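Local coordinates for protein mitochondrial association factor 1 (Toxoplasma gondii, PDB 6BXT) that probably mediates association of the parasite with host mitochondria and binds ADP-ribose in a domain built like a macro domain, at residues 47-52 / 61-66; 120-125 / 149-154; 212-217 / 252-257. One frame throughout, in Å; residues are numbered along the deposited sequence.

From the N terminus, contact 1 comes first. It closes the short loop between strand 45-51 and helix 61-76. Contact 2 follows and pairs 120-125 with 149-154, with 23 residues between them. Contact 3 closes last, pairing strand 213-216 with strand 253-256 around helix 230-248. The three lie in series; none nests in or crosses another. All reach one mixed sheet. Contacts 1 and 3 touch directly, because strands 45-51 and 213-216 are neighbours: Val48 N probably bonds to Arg215 O, and Met62 packs on Pro217 and Met257. Both also touch the bound ADP-ribose. Contact 2 lies beyond strand 166-171, toward the edge strand 109-111.

Contact 1: residues 47-52 / 61-66; sequences TVDAGT and GMNGEF. With APR (adenosine-5-diphosphoribose), chain D.
Asp49 and Phe66 slide past each other in opposite directions, with the carboxylate and ring planes nearly parallel, 8° apart. Asp49 CB sits over a face of the ring, 3.9 Å from the Phe66 centroid, in a CH-pi contact. The carboxylate runs on past the CG/CD2 rim, and OD2 ends alongside Phe66 CB. Asp49 also meets Asn63 through its oxygens, with the carboxylate and amide planes turned 66° apart; OD2 of Asp49 is 2.7 Å from OD1 of Asn63. Thr47 reaches the far rim of the same ring, with CG2 at 3.6 Å from Phe66 CZ. Met62 takes a separate course. Its CG is anti to the backbone N (chi1 176°), and the chain stays extended beyond it. This carries Met62 CE along the strand to Thr47 CG2, 3.5 Å away, and to the carbonyl of Val48.

Residues 61-63 are also part of the ADP-ribose site. Asn63 N bonds to O1D of the ligand at 3.0 Å, and Asn63 ND2 bonds to O2D at 3.1 Å, so one residue holds two hydroxyls of the distal ribose. Met62 N gives a weak bond to the phosphate oxygen O1A. Asn63 ND2 also bonds to Phe56 O, which helps fix the amide. Ala50 and Thr52 line the ligand from the strand side.

Strand 45-51 lies between strands 166-171 and 213-216. Helix 61-76 packs on its Thr47 and Asp49 side, where Phe66 also touches Met167. Val48 points away from the helix and touches Leu168 and Ile214.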
# COMPACT_ATOMS: atom_id res chain seq x y z
N THR A 47 -5.97 2.29 -2.06
CA THR A 47 -5.67 1.65 -0.78
C THR A 47 -4.45 0.76 -0.90
O THR A 47 -4.24 0.11 -1.93
CB THR A 47 -6.87 0.82 -0.28
OG1 THR A 47 -8.01 1.66 -0.14
CG2 THR A 47 -6.56 0.17 1.06
N VAL A 48 -3.64 0.73 0.16
CA VAL A 48 -2.38 0.00 0.15
C VAL A 48 -2.52 -1.36 0.81
O VAL A 48 -2.83 -1.46 2.00
CB VAL A 48 -1.28 0.80 0.87
CG1 VAL A 48 0.05 0.04 0.84
CG2 VAL A 48 -1.12 2.17 0.23
N ASP A 49 -2.25 -2.41 0.04
CA ASP A 49 -2.30 -3.77 0.55
C ASP A 49 -1.03 -4.08 1.35
O ASP A 49 0.09 -3.96 0.84
CB ASP A 49 -2.44 -4.76 -0.61
CG ASP A 49 -2.73 -6.18 -0.14
OD1 ASP A 49 -2.50 -6.49 1.04
OD2 ASP A 49 -3.19 -6.99 -0.98
N ALA A 50 -1.22 -4.47 2.61
CA ALA A 50 -0.11 -4.91 3.44
C ALA A 50 0.35 -6.29 2.96
O ALA A 50 -0.06 -7.31 3.51
CB ALA A 50 -0.51 -4.95 4.89
N GLY A 51 1.20 -6.29 1.94
CA GLY A 51 1.60 -7.52 1.27
C GLY A 51 2.55 -8.40 2.06
O GLY A 51 2.94 -8.07 3.18
N THR A 52 2.92 -9.52 1.46
CA THR A 52 3.79 -10.50 2.08
C THR A 52 5.04 -10.73 1.24
O THR A 52 5.18 -10.17 0.15
CB THR A 52 3.07 -11.85 2.29
OG1 THR A 52 4.00 -12.83 2.75
CG2 THR A 52 2.42 -12.32 1.00
N GLY A 61 -5.34 -11.38 7.31
CA GLY A 61 -5.08 -9.99 7.62
C GLY A 61 -5.72 -9.08 6.59
O GLY A 61 -6.82 -9.36 6.11
N MET A 62 -5.02 -8.01 6.24
CA MET A 62 -5.52 -7.06 5.26
C MET A 62 -5.34 -7.56 3.84
O MET A 62 -6.09 -7.19 2.94
CB MET A 62 -4.82 -5.71 5.44
CG MET A 62 -5.23 -4.69 4.40
SD MET A 62 -5.14 -3.00 5.01
CE MET A 62 -5.61 -2.12 3.52
N ASN A 63 -4.33 -8.40 3.63
CA ASN A 63 -4.09 -8.99 2.32
C ASN A 63 -5.24 -9.93 1.95
O ASN A 63 -5.56 -10.11 0.78
CB ASN A 63 -2.76 -9.74 2.31
CG ASN A 63 -2.28 -10.07 0.90
OD1 ASN A 63 -2.77 -9.53 -0.08
ND2 ASN A 63 -1.29 -10.96 0.81
N GLY A 64 -5.86 -10.51 2.97
CA GLY A 64 -7.01 -11.38 2.77
C GLY A 64 -8.24 -10.62 2.35
O GLY A 64 -9.05 -11.12 1.57
N GLU A 65 -8.39 -9.40 2.86
CA GLU A 65 -9.52 -8.55 2.51
C GLU A 65 -9.53 -8.20 1.03
O GLU A 65 -10.56 -8.31 0.36
CB GLU A 65 -9.51 -7.26 3.34
CG GLU A 65 -10.11 -7.41 4.72
CD GLU A 65 -11.57 -7.81 4.68
OE1 GLU A 65 -12.38 -7.08 4.08
OE2 GLU A 65 -11.91 -8.87 5.26
N PHE A 66 -8.38 -7.77 0.52
CA PHE A 66 -8.23 -7.41 -0.88
C PHE A 66 -8.66 -8.56 -1.79
O PHE A 66 -9.35 -8.35 -2.79
CB PHE A 66 -6.79 -7.02 -1.20
CG PHE A 66 -6.53 -5.55 -1.10
CD1 PHE A 66 -6.78 -4.72 -2.19
CD2 PHE A 66 -6.02 -4.99 0.06
CE1 PHE A 66 -6.53 -3.36 -2.11
CE2 PHE A 66 -5.78 -3.63 0.14
CZ PHE A 66 -6.03 -2.82 -0.94
N1 APR D . -8.89 -5.12 7.43
C2 APR D . -8.31 -3.92 7.66
N3 APR D . -7.22 -3.83 8.49
C4 APR D . -6.72 -4.95 9.08
C5 APR D . -7.30 -6.15 8.84
C6 APR D . -8.40 -6.24 8.01
N6 APR D . -9.23 -7.30 7.56
N7 APR D . -6.61 -7.10 9.55
C8 APR D . -5.60 -6.48 10.21
N9 APR D . -5.66 -5.14 9.93
C1' APR D . -4.83 -4.14 10.39
C2' APR D . -3.99 -4.46 11.38
O2' APR D . -4.50 -3.94 12.65
C3' APR D . -2.66 -3.76 11.04
O3' APR D . -2.56 -2.59 11.68
O4' APR D . -3.93 -3.59 9.11
C4' APR D . -2.69 -3.55 9.46
C5' APR D . -1.94 -4.65 8.76
O5' APR D . -2.60 -5.90 8.98
PA APR D . -1.84 -7.21 8.60
O1A APR D . -1.85 -7.40 7.09
O2A APR D . -2.45 -8.39 9.25
O3A APR D . -0.32 -7.05 9.13
PB APR D . 0.99 -7.15 8.24
O1B APR D . 1.23 -5.85 7.47
O2B APR D . 2.16 -7.42 9.18
O5D APR D . 0.86 -8.36 7.22
C5D APR D . 1.24 -9.61 7.73
O4D APR D . -0.75 -10.53 6.97
O1D APR D . -2.02 -9.45 5.20
C1D APR D . -1.28 -10.58 5.45
O2D APR D . -0.39 -11.80 3.69
C2D APR D . -0.23 -10.63 4.63
O3D APR D . 1.51 -12.09 5.23
C3D APR D . 0.99 -10.85 5.48
C4D APR D . 0.51 -10.77 6.98

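Contact 2: residues 120-125 / 149-154; sequences FARSFA and LHILKP
The ring of Phe120 is the main bump on one face, and it lies over the hollow formed by His150 CB and the imidazole. Phe120 CD1 is 3.5 Å from His150 CB, and His150 ND1 lies over one face of the Phe120 ring, offset toward its rim. The two planes are inclined at 34°. Leu152 CD2 packs obliquely against the phenyl ring, 4.0 Å from Phe120 CD1. Ser123 fits at the imidazole edge, where Ser123 OG and His150 ND1 share a hydrogen bond of 3.1 Å. His150 NE2 bonds to Gln94, and Ser123 OG also bonds to Ser113.

The two strands are antiparallel neighbours in the mixed sheet, and a classic beta bulge interrupts them. Ala121 and Arg122 both face Ile151; Ala121 N bonds to Ile151 O at 2.8 Å, while the Arg122 N bond to the same oxygen is weak. Lys153 CG presses on the backbone where the bulge turns, 3.4 Å from Ala121 N.

On the opposite face the bump is the Phe124 ring. Leu149 lies beside it, pointing the same way, with Leu149 CD2 3.8 Å from Phe124 CD1. Ile151 CD1 comes to the ring edge near CE1. Tyr200 of helix 179-201 closes over this group, meeting Phe124 edge-to-face and touching Leu149 and Ile151.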
# COMPACT_ATOMS: atom_id res chain seq x y z
N PHE A 120 -6.57 -7.28 -13.46
CA PHE A 120 -5.80 -6.05 -13.61
C PHE A 120 -5.85 -5.50 -15.03
O PHE A 120 -5.55 -6.21 -15.99
CB PHE A 120 -4.35 -6.29 -13.20
CG PHE A 120 -4.20 -6.97 -11.87
CD1 PHE A 120 -4.52 -6.30 -10.70
CD2 PHE A 120 -3.75 -8.28 -11.79
CE1 PHE A 120 -4.39 -6.92 -9.47
CE2 PHE A 120 -3.61 -8.90 -10.57
CZ PHE A 120 -3.93 -8.22 -9.41
N ALA A 121 -6.22 -4.23 -15.15
CA ALA A 121 -6.21 -3.54 -16.43
C ALA A 121 -4.78 -3.12 -16.79
O ALA A 121 -4.40 -3.10 -17.96
CB ALA A 121 -7.12 -2.33 -16.39
N ARG A 122 -4.01 -2.78 -15.76
CA ARG A 122 -2.65 -2.29 -15.92
C ARG A 122 -1.93 -2.39 -14.58
O ARG A 122 -2.53 -2.13 -13.54
CB ARG A 122 -2.66 -0.85 -16.44
CG ARG A 122 -1.30 -0.17 -16.51
CD ARG A 122 -0.51 -0.56 -17.74
NE ARG A 122 -1.18 -0.16 -18.97
CZ ARG A 122 -0.66 -0.30 -20.18
NH1 ARG A 122 0.55 -0.82 -20.33
NH2 ARG A 122 -1.35 0.08 -21.25
N SER A 123 -0.65 -2.76 -14.60
CA SER A 123 0.12 -2.92 -13.37
C SER A 123 1.48 -2.22 -13.45
O SER A 123 2.16 -2.28 -14.48
CB SER A 123 0.31 -4.40 -13.05
OG SER A 123 -0.90 -5.12 -13.21
N PHE A 124 1.86 -1.57 -12.36
CA PHE A 124 3.13 -0.87 -12.26
C PHE A 124 3.93 -1.35 -11.05
O PHE A 124 3.41 -2.08 -10.21
CB PHE A 124 2.92 0.65 -12.14
CG PHE A 124 2.10 1.24 -13.25
CD1 PHE A 124 0.72 1.12 -13.25
CD2 PHE A 124 2.70 1.96 -14.27
CE1 PHE A 124 -0.03 1.68 -14.26
CE2 PHE A 124 1.95 2.52 -15.28
CZ PHE A 124 0.58 2.38 -15.28
N ALA A 125 5.19 -0.95 -10.99
CA ALA A 125 6.02 -1.18 -9.81
C ALA A 125 7.06 -0.08 -9.68
O ALA A 125 7.44 0.55 -10.67
CB ALA A 125 6.68 -2.54 -9.89
N LEU A 149 1.59 -0.93 -8.13
CA LEU A 149 0.35 -0.20 -8.32
C LEU A 149 -0.44 -0.83 -9.46
O LEU A 149 -0.00 -0.80 -10.61
CB LEU A 149 0.61 1.28 -8.62
CG LEU A 149 -0.63 2.17 -8.76
CD1 LEU A 149 -0.29 3.60 -8.38
CD2 LEU A 149 -1.22 2.14 -10.17
N HIS A 150 -1.60 -1.39 -9.13
CA HIS A 150 -2.46 -2.01 -10.12
C HIS A 150 -3.71 -1.18 -10.36
O HIS A 150 -4.35 -0.73 -9.41
CB HIS A 150 -2.86 -3.42 -9.69
CG HIS A 150 -1.70 -4.28 -9.28
ND1 HIS A 150 -1.04 -5.10 -10.16
CD2 HIS A 150 -1.10 -4.45 -8.08
CE1 HIS A 150 -0.07 -5.74 -9.52
NE2 HIS A 150 -0.09 -5.36 -8.26
N ILE A 151 -4.05 -0.98 -11.63
CA ILE A 151 -5.35 -0.46 -12.00
C ILE A 151 -6.28 -1.64 -12.22
O ILE A 151 -5.94 -2.56 -12.97
CB ILE A 151 -5.30 0.42 -13.26
CG1 ILE A 151 -4.49 1.69 -12.99
CG2 ILE A 151 -6.71 0.79 -13.71
CD1 ILE A 151 -4.14 2.48 -14.24
N LEU A 152 -7.44 -1.62 -11.58
CA LEU A 152 -8.36 -2.74 -11.62
C LEU A 152 -9.35 -2.63 -12.78
O LEU A 152 -9.86 -1.55 -13.06
CB LEU A 152 -9.13 -2.84 -10.30
CG LEU A 152 -8.28 -3.01 -9.04
CD1 LEU A 152 -9.15 -2.82 -7.81
CD2 LEU A 152 -7.62 -4.37 -9.02
N LYS A 153 -9.61 -3.75 -13.44
CA LYS A 153 -10.63 -3.79 -14.48
C LYS A 153 -11.98 -3.48 -13.85
O LYS A 153 -12.18 -3.72 -12.66
CB LYS A 153 -10.66 -5.15 -15.19
CG LYS A 153 -9.33 -5.55 -15.82
CD LYS A 153 -9.47 -6.79 -16.69
CE LYS A 153 -9.75 -6.46 -18.15
NZ LYS A 153 -8.62 -6.88 -19.02
N PRO A 154 -12.92 -2.94 -14.64
CA PRO A 154 -14.21 -2.50 -14.08
C PRO A 154 -14.99 -3.62 -13.39
O PRO A 154 -15.77 -3.33 -12.47
CB PRO A 154 -14.97 -2.00 -15.31
CG PRO A 154 -13.92 -1.66 -16.30
CD PRO A 154 -12.83 -2.65 -16.08

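Contact 3: residues 212-217 / 252-257. With APR (adenosine-5-diphosphoribose), chain D.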
# COMPACT_ATOMS: atom_id res chain seq x y z
N GLU A 212 -5.62 10.58 -5.95
CA GLU A 212 -5.76 11.83 -5.22
C GLU A 212 -5.82 11.60 -3.71
O GLU A 212 -5.94 12.55 -2.93
CB GLU A 212 -7.01 12.59 -5.70
CG GLU A 212 -8.22 11.72 -6.01
CD GLU A 212 -9.26 12.44 -6.85
OE1 GLU A 212 -9.11 13.66 -7.08
OE2 GLU A 212 -10.24 11.79 -7.29
N ALA A 213 -5.72 10.34 -3.29
CA ALA A 213 -5.58 10.01 -1.88
C ALA A 213 -5.05 8.59 -1.72
O ALA A 213 -5.17 7.77 -2.63
CB ALA A 213 -6.91 10.17 -1.16
N ILE A 214 -4.45 8.31 -0.56
CA ILE A 214 -3.86 7.00 -0.28
C ILE A 214 -4.30 6.48 1.08
O ILE A 214 -3.99 7.09 2.11
CB ILE A 214 -2.32 7.05 -0.33
CG1 ILE A 214 -1.85 7.65 -1.65
CG2 ILE A 214 -1.74 5.65 -0.15
CD1 ILE A 214 -0.35 7.90 -1.71
N ARG A 215 -5.00 5.35 1.09
CA ARG A 215 -5.45 4.73 2.32
C ARG A 215 -4.42 3.72 2.81
O ARG A 215 -4.26 2.65 2.23
CB ARG A 215 -6.80 4.05 2.11
CG ARG A 215 -7.49 3.62 3.40
CD ARG A 215 -9.00 3.52 3.23
NE ARG A 215 -9.58 4.78 2.78
CZ ARG A 215 -10.89 5.02 2.69
NH1 ARG A 215 -11.77 4.08 3.03
NH2 ARG A 215 -11.32 6.20 2.27
N LEU A 216 -3.72 4.08 3.89
CA LEU A 216 -2.65 3.25 4.44
C LEU A 216 -3.08 2.56 5.73
O LEU A 216 -3.61 3.20 6.63
CB LEU A 216 -1.41 4.10 4.73
CG LEU A 216 -0.81 4.89 3.57
CD1 LEU A 216 -0.37 6.26 4.06
CD2 LEU A 216 0.35 4.12 2.98
N PRO A 217 -2.84 1.24 5.83
CA PRO A 217 -2.90 0.63 7.16
C PRO A 217 -1.62 0.95 7.91
O PRO A 217 -0.71 1.53 7.32
CB PRO A 217 -3.02 -0.86 6.86
CG PRO A 217 -2.32 -1.03 5.55
CD PRO A 217 -2.59 0.24 4.78
N VAL A 252 -1.18 14.37 -3.20
CA VAL A 252 -2.17 13.43 -2.68
C VAL A 252 -2.41 13.60 -1.18
O VAL A 252 -1.62 14.23 -0.47
CB VAL A 252 -1.75 11.96 -2.95
CG1 VAL A 252 -1.75 11.69 -4.44
CG2 VAL A 252 -0.39 11.66 -2.34
N GLU A 253 -3.52 13.02 -0.71
CA GLU A 253 -3.92 13.10 0.69
C GLU A 253 -3.71 11.75 1.37
O GLU A 253 -4.19 10.72 0.89
CB GLU A 253 -5.39 13.52 0.79
CG GLU A 253 -5.91 13.66 2.20
CD GLU A 253 -7.40 13.97 2.23
OE1 GLU A 253 -8.18 13.18 1.66
OE2 GLU A 253 -7.78 15.00 2.82
N LEU A 254 -2.99 11.76 2.49
CA LEU A 254 -2.73 10.53 3.22
C LEU A 254 -3.88 10.21 4.17
O LEU A 254 -4.36 11.09 4.89
CB LEU A 254 -1.42 10.63 4.01
CG LEU A 254 -0.13 10.80 3.21
CD1 LEU A 254 1.06 10.89 4.15
CD2 LEU A 254 0.06 9.67 2.21
N GLN A 255 -4.32 8.96 4.14
CA GLN A 255 -5.36 8.47 5.05
C GLN A 255 -4.84 7.26 5.80
O GLN A 255 -4.35 6.31 5.19
CB GLN A 255 -6.63 8.11 4.28
CG GLN A 255 -7.27 9.28 3.55
CD GLN A 255 -8.46 8.84 2.72
OE1 GLN A 255 -8.89 7.69 2.79
NE2 GLN A 255 -9.00 9.76 1.92
N PHE A 256 -4.96 7.29 7.12
CA PHE A 256 -4.52 6.18 7.95
C PHE A 256 -5.71 5.42 8.54
O PHE A 256 -6.52 5.97 9.28
CB PHE A 256 -3.60 6.68 9.07
CG PHE A 256 -2.22 7.02 8.60
CD1 PHE A 256 -1.29 6.02 8.38
CD2 PHE A 256 -1.87 8.34 8.35
CE1 PHE A 256 -0.02 6.33 7.94
CE2 PHE A 256 -0.60 8.65 7.91
CZ PHE A 256 0.33 7.65 7.70
N MET A 257 -5.80 4.14 8.18
CA MET A 257 -6.87 3.28 8.65
C MET A 257 -6.79 3.09 10.16
O MET A 257 -5.78 3.39 10.78
CB MET A 257 -6.80 1.93 7.94
CG MET A 257 -6.91 2.02 6.43
SD MET A 257 -6.62 0.43 5.64
CE MET A 257 -8.02 -0.52 6.23
N1 APR D . -8.89 -5.12 7.43
C2 APR D . -8.31 -3.92 7.66
N3 APR D . -7.22 -3.83 8.49
C4 APR D . -6.72 -4.95 9.08
C5 APR D . -7.30 -6.15 8.84
C6 APR D . -8.40 -6.24 8.01
N6 APR D . -9.23 -7.30 7.56
N7 APR D . -6.61 -7.10 9.55
C8 APR D . -5.60 -6.48 10.21
N9 APR D . -5.66 -5.14 9.93
C1' APR D . -4.83 -4.14 10.39
C2' APR D . -3.99 -4.46 11.38
O2' APR D . -4.50 -3.94 12.65
C3' APR D . -2.66 -3.76 11.04
O3' APR D . -2.56 -2.59 11.68
O4' APR D . -3.93 -3.59 9.11
C4' APR D . -2.69 -3.55 9.46
C5' APR D . -1.94 -4.65 8.76
O5' APR D . -2.60 -5.90 8.98
PA APR D . -1.84 -7.21 8.60
O1A APR D . -1.85 -7.40 7.09
O2A APR D . -2.45 -8.39 9.25
O3A APR D . -0.32 -7.05 9.13
PB APR D . 0.99 -7.15 8.24
O1B APR D . 1.23 -5.85 7.47
O2B APR D . 2.16 -7.42 9.18
O5D APR D . 0.86 -8.36 7.22
C5D APR D . 1.24 -9.61 7.73
O4D APR D . -0.75 -10.53 6.97
O1D APR D . -2.02 -9.45 5.20
C1D APR D . -1.28 -10.58 5.45
O2D APR D . -0.39 -11.80 3.69
C2D APR D . -0.23 -10.63 4.63
O3D APR D . 1.51 -12.09 5.23
C3D APR D . 0.99 -10.85 5.48
C4D APR D . 0.51 -10.77 6.98
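Strands 213-216 and 253-256 run parallel, 20° apart, with Ile214 paired to Leu254, Arg215 to Gln255 and Leu216 to Phe256. They are the two strands of a beta-alpha-beta unit, linked through helix 230-248. Ile214 bonds to the backbone of Glu253 and Gln255. Leu216 likewise bonds to Gln255 and Met257, with Leu216 N to Gln255 O at 2.7 Å.

Arg215 and Gln255 share one face of the sheet. The guanidinium approaches side-on and gives two bonds to a single oxygen. Arg215 NE is 3.0 Å from Gln255 OE1, nearly along the C=O axis. Arg215 NH2 is 2.9 Å from Gln255 OE1 and lies in the carbonyl plane, on a lone pair. Both bonds are bent, and OE1 sits somewhat out of the guanidinium plane. The guanidinium and amide planes are 38° apart. The third nitrogen, Arg215 NH1, forms a salt bridge with Asp38 and also bonds to Pro35 O, so the group is tied on both sides. Gln255 NE2 lies near Ala213 CB.

The face with Ile214 and Leu216 is apolar. Leu216 and Phe256 lie side by side, and Leu216 CD1 stands over the phenyl face, 4.3 Å from the Phe256 centroid. The same methyl meets Leu254 CD2 at 3.9 Å. Ile214 CD1 packs on Val252 CG2. Helix 179-201 covers Ile214, Leu216 and Val252, while helix 230-248 covers Leu254 and Phe256.

At the C-terminal ends the strands lead to the ligand. Pro217 CB lies against O4' of ADP-ribose, and Pro217 packs beside the Met257 sulfur. Met257 crosses Arg215 at about a right angle, with Met257 CG 3.5 Å from Arg215 CG. A turn about its CG-SD bond (chi3 65°) brings Met257 CE to 3.7 Å from C2 of the adenine.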